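Local coordinates for protein ParA (Salmonella enterica subsp. enterica serovar Newport str. SL317, PDB 3EZF) that probably acts as a P-loop ATPase in DNA partition and, with ADP, as a winged-helix DNA-binding regulator of transcription, at residues A[339-347]-A[383-394]. Residues are numbered along the deposited sequence; the frame is centred on the assembly and turned at random.
Sequences SNILDSSLP and EAERFTKAVFDR. With SO4 (sulfate ion), chain E.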
# COMPACT_ATOMS: atom_id res chain seq x y z
N SER A 339 1.22 16.23 -24.86
CA SER A 339 2.20 15.55 -25.70
C SER A 339 2.99 14.55 -24.86
O SER A 339 3.44 13.53 -25.37
CB SER A 339 3.16 16.56 -26.33
OG SER A 339 3.92 17.23 -25.33
N ASN A 340 3.13 14.86 -23.57
CA ASN A 340 3.88 14.02 -22.64
C ASN A 340 3.32 12.62 -22.35
O ASN A 340 3.96 11.84 -21.66
CB ASN A 340 4.11 14.76 -21.32
CG ASN A 340 5.22 15.80 -21.42
OD1 ASN A 340 6.36 15.48 -21.80
ND2 ASN A 340 4.91 17.05 -21.07
N ILE A 341 2.13 12.32 -22.86
CA ILE A 341 1.50 11.01 -22.66
C ILE A 341 2.13 9.99 -23.61
O ILE A 341 2.59 10.37 -24.69
CB ILE A 341 -0.02 11.05 -22.96
CG1 ILE A 341 -0.65 9.66 -22.79
CG2 ILE A 341 -0.25 11.52 -24.39
CD1 ILE A 341 -1.14 9.35 -21.39
N LEU A 342 2.15 8.72 -23.22
CA LEU A 342 2.70 7.67 -24.08
C LEU A 342 1.76 7.43 -25.26
O LEU A 342 0.68 8.02 -25.34
CB LEU A 342 2.88 6.36 -23.30
CG LEU A 342 4.30 6.00 -22.83
CD1 LEU A 342 4.31 4.59 -22.26
CD2 LEU A 342 5.28 6.08 -23.99
N ASP A 343 2.18 6.58 -26.19
CA ASP A 343 1.39 6.25 -27.37
C ASP A 343 0.97 4.80 -27.25
O ASP A 343 0.33 4.24 -28.14
CB ASP A 343 2.22 6.43 -28.63
CG ASP A 343 2.93 7.75 -28.66
OD1 ASP A 343 2.24 8.79 -28.73
OD2 ASP A 343 4.18 7.74 -28.60
N SER A 344 1.38 4.19 -26.15
CA SER A 344 1.04 2.82 -25.85
C SER A 344 0.83 2.76 -24.35
O SER A 344 1.47 3.50 -23.59
CB SER A 344 2.17 1.88 -26.27
OG SER A 344 1.66 0.83 -27.08
N SER A 345 -0.10 1.92 -23.92
CA SER A 345 -0.39 1.77 -22.51
C SER A 345 0.04 0.38 -22.07
O SER A 345 -0.10 -0.59 -22.82
CB SER A 345 -1.89 1.96 -22.26
OG SER A 345 -2.63 0.97 -22.95
N LEU A 346 0.59 0.30 -20.87
CA LEU A 346 1.05 -0.97 -20.32
C LEU A 346 -0.13 -1.85 -19.96
O LEU A 346 -1.01 -1.42 -19.24
CB LEU A 346 1.90 -0.71 -19.07
CG LEU A 346 2.18 -1.88 -18.12
CD1 LEU A 346 2.91 -3.00 -18.86
CD2 LEU A 346 2.99 -1.38 -16.94
N PRO A 347 -0.15 -3.09 -20.46
CA PRO A 347 -1.26 -4.00 -20.15
C PRO A 347 -1.10 -4.59 -18.75
O PRO A 347 -0.09 -4.36 -18.07
CB PRO A 347 -1.14 -5.06 -21.23
CG PRO A 347 0.35 -5.19 -21.36
CD PRO A 347 0.82 -3.74 -21.36
N GLU A 383 2.00 -7.89 -25.76
CA GLU A 383 1.49 -6.56 -25.46
C GLU A 383 2.42 -5.79 -24.52
O GLU A 383 2.57 -4.58 -24.63
CB GLU A 383 0.09 -6.67 -24.85
CG GLU A 383 -0.58 -5.33 -24.57
CD GLU A 383 -0.84 -4.52 -25.84
OE1 GLU A 383 -1.07 -3.30 -25.72
OE2 GLU A 383 -0.84 -5.12 -26.94
N ALA A 384 3.03 -6.51 -23.58
CA ALA A 384 3.93 -5.89 -22.62
C ALA A 384 5.23 -5.49 -23.30
O ALA A 384 5.74 -4.39 -23.08
CB ALA A 384 4.21 -6.85 -21.47
N GLU A 385 5.76 -6.38 -24.13
CA GLU A 385 7.01 -6.13 -24.83
C GLU A 385 6.95 -4.80 -25.56
O GLU A 385 7.84 -3.96 -25.41
CB GLU A 385 7.30 -7.25 -25.83
CG GLU A 385 7.46 -8.63 -25.19
CD GLU A 385 8.22 -9.61 -26.08
OE1 GLU A 385 8.34 -10.80 -25.69
OE2 GLU A 385 8.70 -9.20 -27.16
N ARG A 386 5.90 -4.61 -26.34
CA ARG A 386 5.74 -3.37 -27.09
C ARG A 386 5.65 -2.16 -26.17
O ARG A 386 5.98 -1.04 -26.56
CB ARG A 386 4.49 -3.45 -27.98
CG ARG A 386 3.32 -4.15 -27.32
CD ARG A 386 2.42 -4.77 -28.37
NE ARG A 386 3.19 -5.62 -29.27
CZ ARG A 386 2.67 -6.31 -30.29
NH1 ARG A 386 1.36 -6.24 -30.54
NH2 ARG A 386 3.45 -7.05 -31.06
N PHE A 387 5.21 -2.39 -24.93
CA PHE A 387 5.11 -1.32 -23.96
C PHE A 387 6.51 -0.88 -23.55
O PHE A 387 6.81 0.31 -23.51
CB PHE A 387 4.36 -1.78 -22.72
CG PHE A 387 4.47 -0.81 -21.58
CD1 PHE A 387 3.78 0.40 -21.62
CD2 PHE A 387 5.30 -1.08 -20.50
CE1 PHE A 387 3.93 1.33 -20.60
CE2 PHE A 387 5.46 -0.16 -19.47
CZ PHE A 387 4.77 1.05 -19.52
N THR A 388 7.35 -1.87 -23.23
CA THR A 388 8.73 -1.61 -22.86
C THR A 388 9.39 -0.81 -23.98
O THR A 388 9.89 0.30 -23.76
CB THR A 388 9.48 -2.93 -22.66
OG1 THR A 388 8.79 -3.73 -21.69
CG2 THR A 388 10.89 -2.68 -22.16
N LYS A 389 9.39 -1.37 -25.18
CA LYS A 389 9.98 -0.71 -26.34
C LYS A 389 9.49 0.74 -26.40
O LYS A 389 10.26 1.66 -26.67
CB LYS A 389 9.57 -1.45 -27.62
CG LYS A 389 10.11 -0.83 -28.92
CD LYS A 389 11.56 -1.24 -29.17
CE LYS A 389 12.17 -0.45 -30.32
NZ LYS A 389 11.41 -0.61 -31.58
N ALA A 390 8.20 0.93 -26.12
CA ALA A 390 7.57 2.25 -26.13
C ALA A 390 8.22 3.20 -25.13
O ALA A 390 8.58 4.33 -25.44
CB ALA A 390 6.09 2.10 -25.82
N VAL A 391 8.38 2.72 -23.90
CA VAL A 391 9.00 3.50 -22.85
C VAL A 391 10.45 3.78 -23.24
O VAL A 391 10.92 4.91 -23.12
CB VAL A 391 8.96 2.73 -21.51
CG1 VAL A 391 9.40 3.63 -20.38
CG2 VAL A 391 7.56 2.21 -21.26
N PHE A 392 11.16 2.75 -23.71
CA PHE A 392 12.55 2.92 -24.09
C PHE A 392 12.77 3.97 -25.18
O PHE A 392 13.71 4.76 -25.11
CB PHE A 392 13.13 1.58 -24.54
CG PHE A 392 14.60 1.66 -24.86
CD1 PHE A 392 15.04 2.11 -26.11
CD2 PHE A 392 15.54 1.36 -23.88
CE1 PHE A 392 16.40 2.27 -26.37
CE2 PHE A 392 16.91 1.51 -24.13
CZ PHE A 392 17.33 1.97 -25.39
N ASP A 393 11.90 3.98 -26.19
CA ASP A 393 12.05 4.95 -27.27
C ASP A 393 11.75 6.38 -26.83
O ASP A 393 12.37 7.32 -27.31
CB ASP A 393 11.16 4.54 -28.46
CG ASP A 393 11.59 3.21 -29.05
OD1 ASP A 393 12.76 3.11 -29.49
OD2 ASP A 393 10.76 2.27 -29.06
N ARG A 394 10.80 6.54 -25.90
CA ARG A 394 10.47 7.88 -25.39
C ARG A 394 11.70 8.49 -24.76
O ARG A 394 12.03 9.65 -25.03
CB ARG A 394 9.38 7.80 -24.33
CG ARG A 394 7.99 8.04 -24.83
CD ARG A 394 7.83 9.42 -25.45
NE ARG A 394 6.43 9.72 -25.71
CZ ARG A 394 5.58 8.88 -26.32
NH1 ARG A 394 5.98 7.69 -26.75
NH2 ARG A 394 4.32 9.25 -26.48
S SO4 E . 14.46 1.06 -33.01
O1 SO4 E . 15.79 1.15 -33.63
O2 SO4 E . 13.56 2.06 -33.61
O3 SO4 E . 14.57 1.31 -31.56
O4 SO4 E . 13.91 -0.30 -33.23
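The Phe-387 ring lies between Leu-346, whose CB lies over one face, modelled too close for its detail to carry weight, and Val-391 of its own helix, whose CG2 lies toward the rim of the opposite face. Near the ring plane, at its edge, is Ser-344 O. Phe-387 starts toward the loop, and with CG anti to the backbone N (chi1 168°) its ring lies against Leu-346. The Leu-342 and Phe-387 side chains cross at about a right angle, and CD1 approaches the ring obliquely, 3.7 Å from Phe-387 CE1. The other leucine branch, CD2, lies above one face of the Arg-394 guanidinium, toward its rim. Asp-343 OD2 stands at the edge of that group in a salt bridge, 2.6 Å from Arg-394 NH1, with carboxylate and guanidinium planes 29° apart; the component hydrogen bonds from NH1 and NH2 are both weak. A further weak bond joins Arg-394 NH2 to Ile-341 O, so the arginine reaches both a side chain and a backbone carbonyl of the loop, though none of its bonds is straight. Farther along, Pro-347 CG rests 3.3 Å from Glu-383 CG. In this parallel-sheet P-loop NTPase domain, the loop after helix 324-337 is thus held against helix 378-400. Leu-342 and Arg-394 also touch Ile-314, and Phe-387 meets Phe-316 edge-to-face, Ile-314 and Phe-316 belonging to strand 312-317, an outermost strand of this chain's parallel sheet.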